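Local coordinates for protein glutathione S-transferase (Agrobacterium tumefaciens, PDB 2YCD) that probably conjugates glutathione to electrophilic compounds, as members of the glutathione transferase superfamily do, and binds S-(p-nitrobenzyl)glutathione, at residues Asn16-Val21 / Pro48-Arg53; Val38-Glu43 / Arg210-Arg215. One frame throughout, in Å; residues are numbered along the deposited sequence. Where two conformers were deposited one is given.

Contact 1 (Asn16-Val21 / Pro48-Arg53); sequences NPTITV and PYHVRR
The carbonyl oxygen of Ile19 takes the amide hydrogen of Arg52, with N of Arg52 2.9 Å from O of Ile19. The CA-H of Val51 closes on the same oxygen. His50 O is used in a like way. It accepts the N-H of Ile19 at 2.9 Å from N to O, and CA of Thr18 also leans on it. Arg52 O then receives N of Val21, and Pro17 O receives N of His50. This is the ladder of a parallel pair of strands.

Before the ladder a side-chain bond joins the two segments. Asn16 ND2 donates to His50 NE2 at 3.0 Å, nearly straight at 165°. NE2 lies close to the plane of the Asn16 amide, while ND2 stands 27° out of the imidazole plane. As acceptor here, NE2 probably carries no proton.

On the same face as His50, in the Arg52 conformer described, the CG2 methyl of Thr20 rests over one face of the guanidinium, 3.5 Å from NH2. The arginine's CG is anti to the backbone N (chi1 -178°) and the chain bends at chi3, which brings the group back over the threonine. Thr20 OG1 bonds to Ser75 N.

The face of Ile19, Val21 and Val51 is largely apolar, with Arg53 at its end. In the Ile19 conformer described, CG1 meets Val51 CG1 at 3.8 Å, and CD1 approaches Tyr49 CE2.

The pair belongs to the beta-alpha-beta unit of the thioredoxin-like N-terminal domain. Helix 35-45 connects the strands and packs on Val21, Tyr49 and Val51. Strand 50-54 is at one edge of the sheet in this chain, and strand 75-78 flanks strand 18-22 on its other side.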
loop_
_atom_site.group_PDB
_atom_site.type_symbol
_atom_site.label_atom_id
_atom_site.label_comp_id
_atom_site.label_asym_id
_atom_site.label_seq_id
_atom_site.Cartn_x
_atom_site.Cartn_y
_atom_site.Cartn_z
ATOM N N ASN A 16 -7.590 -19.317 -18.009
ATOM C CA ASN A 16 -6.476 -18.387 -17.833
ATOM C C ASN A 16 -7.001 -16.990 -17.518
ATOM O O ASN A 16 -8.036 -16.594 -18.037
ATOM C CB ASN A 16 -5.692 -18.294 -19.143
ATOM C CG ASN A 16 -5.038 -19.603 -19.551
ATOM O OD1 ASN A 16 -4.792 -20.500 -18.733
ATOM N ND2 ASN A 16 -4.747 -19.712 -20.841
ATOM N N PRO A 17 -6.284 -16.233 -16.680
ATOM C CA PRO A 17 -6.677 -14.850 -16.430
ATOM C C PRO A 17 -6.225 -13.906 -17.555
ATOM O O PRO A 17 -5.309 -14.214 -18.334
ATOM C CB PRO A 17 -5.940 -14.524 -15.128
ATOM C CG PRO A 17 -4.683 -15.310 -15.233
ATOM C CD PRO A 17 -5.093 -16.620 -15.901
ATOM N N THR A 18 -6.909 -12.767 -17.634
ATOM C CA THR A 18 -6.602 -11.704 -18.576
ATOM C C THR A 18 -6.297 -10.425 -17.785
ATOM O O THR A 18 -7.058 -10.047 -16.896
ATOM C CB THR A 18 -7.784 -11.438 -19.527
ATOM O OG1 THR A 18 -8.037 -12.636 -20.273
ATOM C CG2 THR A 18 -7.454 -10.293 -20.488
ATOM N N ILE A 19 -5.177 -9.785 -18.093
ATOM C CA ILE A 19 -4.808 -8.550 -17.417
ATOM C C ILE A 19 -4.785 -7.369 -18.375
ATOM O O ILE A 19 -4.475 -7.517 -19.563
ATOM C CB ILE A 19 -3.471 -8.680 -16.690
ATOM C CG1 ILE A 19 -2.330 -8.803 -17.680
ATOM C CG2 ILE A 19 -3.515 -9.873 -15.702
ATOM C CD1 ILE A 19 -0.962 -8.813 -17.007
ATOM N N THR A 20 -5.143 -6.198 -17.882
ATOM C CA THR A 20 -5.075 -5.007 -18.727
ATOM C C THR A 20 -3.715 -4.340 -18.609
ATOM O O THR A 20 -3.095 -4.324 -17.529
ATOM C CB THR A 20 -6.166 -3.991 -18.382
ATOM O OG1 THR A 20 -6.115 -3.726 -16.971
ATOM C CG2 THR A 20 -7.565 -4.511 -18.777
ATOM N N VAL A 21 -3.248 -3.800 -19.732
ATOM C CA VAL A 21 -1.914 -3.201 -19.845
ATOM C C VAL A 21 -2.009 -2.016 -20.803
ATOM O O VAL A 21 -2.992 -1.900 -21.534
ATOM C CB VAL A 21 -0.866 -4.206 -20.395
ATOM C CG1 VAL A 21 -0.860 -5.491 -19.560
ATOM C CG2 VAL A 21 -1.119 -4.520 -21.881
ATOM N N PRO A 48 -0.353 -19.683 -17.496
ATOM C CA PRO A 48 -0.547 -18.937 -18.748
ATOM C C PRO A 48 -1.580 -17.826 -18.585
ATOM O O PRO A 48 -2.528 -17.967 -17.816
ATOM C CB PRO A 48 -1.057 -20.005 -19.736
ATOM C CG PRO A 48 -0.654 -21.320 -19.121
ATOM C CD PRO A 48 -0.684 -21.116 -17.633
ATOM N N TYR A 49 -1.378 -16.712 -19.275
ATOM C CA TYR A 49 -2.294 -15.591 -19.146
ATOM C C TYR A 49 -2.389 -14.835 -20.465
ATOM O O TYR A 49 -1.641 -15.105 -21.438
ATOM C CB TYR A 49 -1.858 -14.653 -18.001
ATOM C CG TYR A 49 -0.562 -13.911 -18.274
ATOM C CD1 TYR A 49 0.670 -14.502 -18.021
ATOM C CD2 TYR A 49 -0.573 -12.622 -18.791
ATOM C CE1 TYR A 49 1.867 -13.830 -18.267
ATOM C CE2 TYR A 49 0.626 -11.936 -19.042
ATOM C CZ TYR A 49 1.835 -12.558 -18.797
ATOM O OH TYR A 49 3.009 -11.877 -19.047
ATOM N N HIS A 50 -3.314 -13.891 -20.494
ATOM C CA HIS A 50 -3.591 -13.089 -21.673
ATOM C C HIS A 50 -3.610 -11.628 -21.291
ATOM O O HIS A 50 -3.768 -11.290 -20.106
ATOM C CB HIS A 50 -4.936 -13.509 -22.290
ATOM C CG HIS A 50 -5.046 -14.983 -22.472
ATOM N ND1 HIS A 50 -4.511 -15.634 -23.563
ATOM C CD2 HIS A 50 -5.538 -15.952 -21.661
ATOM C CE1 HIS A 50 -4.702 -16.932 -23.436
ATOM N NE2 HIS A 50 -5.324 -17.153 -22.287
ATOM N N VAL A 51 -3.437 -10.758 -22.276
ATOM C CA VAL A 51 -3.508 -9.330 -22.012
ATOM C C VAL A 51 -4.530 -8.642 -22.896
ATOM O O VAL A 51 -4.825 -9.095 -24.018
ATOM C CB VAL A 51 -2.135 -8.620 -22.134
ATOM C CG1 VAL A 51 -1.079 -9.323 -21.272
ATOM C CG2 VAL A 51 -1.672 -8.525 -23.593
ATOM N N ARG A 52 -5.080 -7.560 -22.362
ATOM C CA ARG A 52 -5.925 -6.662 -23.117
ATOM C C ARG A 52 -5.254 -5.295 -23.112
ATOM O O ARG A 52 -5.094 -4.682 -22.053
ATOM C CB ARG A 52 -7.319 -6.596 -22.488
ATOM C CG ARG A 52 -8.298 -5.719 -23.226
ATOM C CD ARG A 52 -9.744 -6.152 -22.955
ATOM N NE ARG A 52 -10.092 -6.095 -21.538
ATOM C CZ ARG A 52 -10.662 -5.047 -20.953
ATOM N NH1 ARG A 52 -10.944 -3.968 -21.668
ATOM N NH2 ARG A 52 -10.951 -5.077 -19.655
ATOM N N ARG A 53 -4.837 -4.838 -24.290
ATOM C CA ARG A 53 -4.123 -3.570 -24.408
ATOM C C ARG A 53 -5.091 -2.398 -24.489
ATOM O O ARG A 53 -6.036 -2.415 -25.282
ATOM C CB ARG A 53 -3.251 -3.587 -25.665
ATOM C CG ARG A 53 -2.143 -4.633 -25.663
ATOM C CD ARG A 53 -1.448 -4.693 -27.031
ATOM N NE ARG A 53 -2.395 -5.013 -28.095
ATOM C CZ ARG A 53 -2.183 -4.775 -29.387
ATOM N NH1 ARG A 53 -1.049 -4.210 -29.792
ATOM N NH2 ARG A 53 -3.110 -5.101 -30.278
#

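Contact 2 (Val38-Glu43 / Arg210-Arg215); sequences VRWALE and RPAFKR. With PO4 (phosphate ion), chain C.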
loop_
_atom_site.group_PDB
_atom_site.type_symbol
_atom_site.label_atom_id
_atom_site.label_comp_id
_atom_site.label_asym_id
_atom_site.label_seq_id
_atom_site.Cartn_x
_atom_site.Cartn_y
_atom_site.Cartn_z
ATOM N N VAL A 38 2.597 -8.271 -11.733
ATOM C CA VAL A 38 1.566 -9.272 -11.993
ATOM C C VAL A 38 2.060 -10.332 -13.004
ATOM O O VAL A 38 1.901 -11.527 -12.775
ATOM C CB VAL A 38 0.280 -8.584 -12.505
ATOM C CG1 VAL A 38 -0.754 -9.631 -12.921
ATOM C CG2 VAL A 38 -0.291 -7.650 -11.420
ATOM N N ARG A 39 2.627 -9.891 -14.126
ATOM C CA ARG A 39 3.201 -10.801 -15.118
ATOM C C ARG A 39 4.256 -11.693 -14.473
ATOM O O ARG A 39 4.308 -12.907 -14.740
ATOM C CB ARG A 39 3.845 -10.005 -16.249
ATOM C CG ARG A 39 2.889 -9.203 -17.130
ATOM C CD ARG A 39 3.744 -8.448 -18.145
ATOM N NE ARG A 39 3.023 -7.670 -19.157
ATOM C CZ ARG A 39 2.621 -8.177 -20.322
ATOM N NH1 ARG A 39 2.738 -9.480 -20.581
ATOM N NH2 ARG A 39 2.044 -7.384 -21.211
ATOM N N TRP A 40 5.129 -11.100 -13.670
ATOM C CA TRP A 40 6.194 -11.852 -13.020
ATOM C C TRP A 40 5.621 -12.917 -12.069
ATOM O O TRP A 40 6.046 -14.091 -12.090
ATOM C CB TRP A 40 7.121 -10.851 -12.314
ATOM C CG TRP A 40 8.381 -11.432 -11.679
ATOM C CD1 TRP A 40 8.820 -12.739 -11.729
ATOM C CD2 TRP A 40 9.352 -10.711 -10.914
ATOM N NE1 TRP A 40 10.007 -12.863 -11.025
ATOM C CE2 TRP A 40 10.345 -11.637 -10.508
ATOM C CE3 TRP A 40 9.460 -9.372 -10.501
ATOM C CZ2 TRP A 40 11.446 -11.261 -9.722
ATOM C CZ3 TRP A 40 10.556 -8.994 -9.730
ATOM C CH2 TRP A 40 11.540 -9.937 -9.351
ATOM N N ALA A 41 4.615 -12.557 -11.274
ATOM C CA ALA A 41 3.973 -13.535 -10.404
ATOM C C ALA A 41 3.378 -14.700 -11.198
ATOM O O ALA A 41 3.536 -15.877 -10.822
ATOM C CB ALA A 41 2.903 -12.863 -9.536
ATOM N N LEU A 42 2.652 -14.385 -12.271
ATOM C CA LEU A 42 2.084 -15.443 -13.126
ATOM C C LEU A 42 3.169 -16.353 -13.699
ATOM O O LEU A 42 3.005 -17.575 -13.727
ATOM C CB LEU A 42 1.224 -14.833 -14.239
ATOM C CG LEU A 42 -0.038 -14.114 -13.739
ATOM C CD1 LEU A 42 -0.600 -13.167 -14.792
ATOM C CD2 LEU A 42 -1.104 -15.123 -13.292
ATOM N N GLU A 43 4.277 -15.771 -14.142
ATOM C CA GLU A 43 5.367 -16.594 -14.666
ATOM C C GLU A 43 6.046 -17.455 -13.597
ATOM O O GLU A 43 6.430 -18.598 -13.882
ATOM C CB GLU A 43 6.374 -15.723 -15.412
ATOM C CG GLU A 43 5.839 -15.176 -16.757
ATOM C CD GLU A 43 5.638 -16.269 -17.794
ATOM O OE1 GLU A 43 6.077 -17.411 -17.573
ATOM O OE2 GLU A 43 5.033 -15.963 -18.845
ATOM N N ARG A 210 16.169 -14.069 -12.532
ATOM C CA ARG A 210 15.298 -15.242 -12.509
ATOM C C ARG A 210 14.607 -15.449 -13.864
ATOM O O ARG A 210 14.158 -14.498 -14.497
ATOM C CB ARG A 210 14.267 -15.108 -11.389
ATOM C CG ARG A 210 14.898 -15.063 -10.002
ATOM C CD ARG A 210 13.858 -14.867 -8.897
ATOM N NE ARG A 210 12.904 -15.975 -8.795
ATOM C CZ ARG A 210 13.085 -17.065 -8.048
ATOM N NH1 ARG A 210 14.199 -17.219 -7.335
ATOM N NH2 ARG A 210 12.171 -18.021 -8.019
ATOM N N PRO A 211 14.487 -16.703 -14.323
ATOM C CA PRO A 211 13.864 -16.921 -15.637
ATOM C C PRO A 211 12.437 -16.391 -15.754
ATOM O O PRO A 211 12.053 -15.922 -16.837
ATOM C CB PRO A 211 13.889 -18.453 -15.796
ATOM C CG PRO A 211 14.935 -18.917 -14.832
ATOM C CD PRO A 211 14.989 -17.942 -13.708
ATOM N N ALA A 212 11.656 -16.457 -14.676
ATOM C CA ALA A 212 10.295 -15.902 -14.736
ATOM C C ALA A 212 10.309 -14.390 -14.930
ATOM O O ALA A 212 9.410 -13.852 -15.573
ATOM C CB ALA A 212 9.508 -16.258 -13.467
ATOM N N PHE A 213 11.292 -13.704 -14.346
ATOM C CA PHE A 213 11.397 -12.268 -14.559
ATOM C C PHE A 213 11.630 -11.990 -16.051
ATOM O O PHE A 213 10.985 -11.111 -16.636
ATOM C CB PHE A 213 12.542 -11.647 -13.754
ATOM C CG PHE A 213 12.671 -10.151 -13.956
ATOM C CD1 PHE A 213 13.357 -9.624 -15.050
ATOM C CD2 PHE A 213 12.063 -9.277 -13.064
ATOM C CE1 PHE A 213 13.430 -8.228 -15.229
ATOM C CE2 PHE A 213 12.148 -7.902 -13.239
ATOM C CZ PHE A 213 12.837 -7.380 -14.316
ATOM N N LYS A 214 12.531 -12.748 -16.675
ATOM C CA LYS A 214 12.839 -12.545 -18.083
ATOM C C LYS A 214 11.629 -12.844 -18.957
ATOM O O LYS A 214 11.380 -12.128 -19.932
ATOM C CB LYS A 214 14.032 -13.408 -18.508
ATOM C CG LYS A 214 14.303 -13.319 -20.005
ATOM C CD LYS A 214 15.621 -13.956 -20.396
ATOM C CE LYS A 214 15.814 -13.895 -21.903
ATOM N NZ LYS A 214 15.592 -12.506 -22.408
ATOM N N ARG A 215 10.866 -13.883 -18.622
ATOM C CA ARG A 215 9.670 -14.172 -19.422
ATOM C C ARG A 215 8.661 -13.030 -19.325
ATOM O O ARG A 215 8.057 -12.622 -20.315
ATOM C CB ARG A 215 9.028 -15.513 -19.036
ATOM C CG ARG A 215 9.876 -16.752 -19.383
ATOM C CD ARG A 215 9.137 -18.056 -19.178
ATOM N NE ARG A 215 8.671 -18.279 -17.811
ATOM C CZ ARG A 215 9.358 -18.913 -16.863
ATOM N NH1 ARG A 215 10.568 -19.397 -17.111
ATOM N NH2 ARG A 215 8.827 -19.085 -15.653
HETATM P P PO4 C . 14.217 -20.908 -6.461
HETATM O O1 PO4 C . 15.419 -20.013 -6.317
HETATM O O2 PO4 C . 14.229 -21.535 -7.841
HETATM O O3 PO4 C . 14.242 -22.015 -5.426
HETATM O O4 PO4 C . 12.942 -20.116 -6.279
HETATM O O HOH W 1 5.008 -13.459 -19.691
#
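Phe213 turns its ring edge to the face of Trp40 in a T-shaped stack. It joins helix 35-45 of the thioredoxin-like domain to helix 211-225, the last helix of the chain, in the C-terminal half of this glutathione transferase. The ring planes stand at 90°, and the centroids of the Phe213 ring and the Trp40 six-membered ring are 4.9 Å apart. Phe213 CD2 does most of the touching, 3.7 Å from Trp40 CE3. Phe213 CB sits over the five-membered ring in a CH-pi contact, so one indole face meets both the ring and its stem. With chi1 at -174°, Trp40 extends away from its own backbone N, which swings the indole across to the other helix. Its NE1 bonds to Glu44.

Ala212 CB touches Trp40 CD1 and lies 3.7 Å from Glu43 CB.

At the more exposed end, Arg215 grips Glu43 side-on with two nitrogens. NE makes a salt bridge to OE1 of Glu43 at 2.7 Å, and NH2 donates to the backbone O of Glu43 at 3.0 Å. Both oxygens lie in or close to the guanidinium plane, yet OE1 is met from above the carboxylate plane. The two flat groups are turned 64° apart. Two bonds thus fix the guanidinium's rotation.

Arg210, the N-cap residue, reaches the indole edge with CD. Its NE makes a salt bridge to Glu44, while its guanidinium meets a phosphate ion, probably from the crystallisation liquor.

A water donates to Glu43 OE2 at 2.6 Å and, weakly, to Arg215 O.

Both contacts involve the unit that runs from strand 18-22 through helix 35-45 to strand 50-54. Contact 1 pairs its two strands. Contact 2 fixes its helix to helix 211-225, far along the chain. Each mixes buried and exposed residues, but their chemistry differs. Contact 1 is mainly backbone hydrogen bonding, with a largely apolar face against helix 35-45; its exposed residues include His50 and Arg53. Contact 2 relies on side chains, with a buried aromatic pair and a salt bridge nearer solvent. They meet directly at Arg39, whose NH1 lies 2.9 Å from Tyr49 OH in a probable hydrogen bond. Leu42 also packs against the Tyr49 ring.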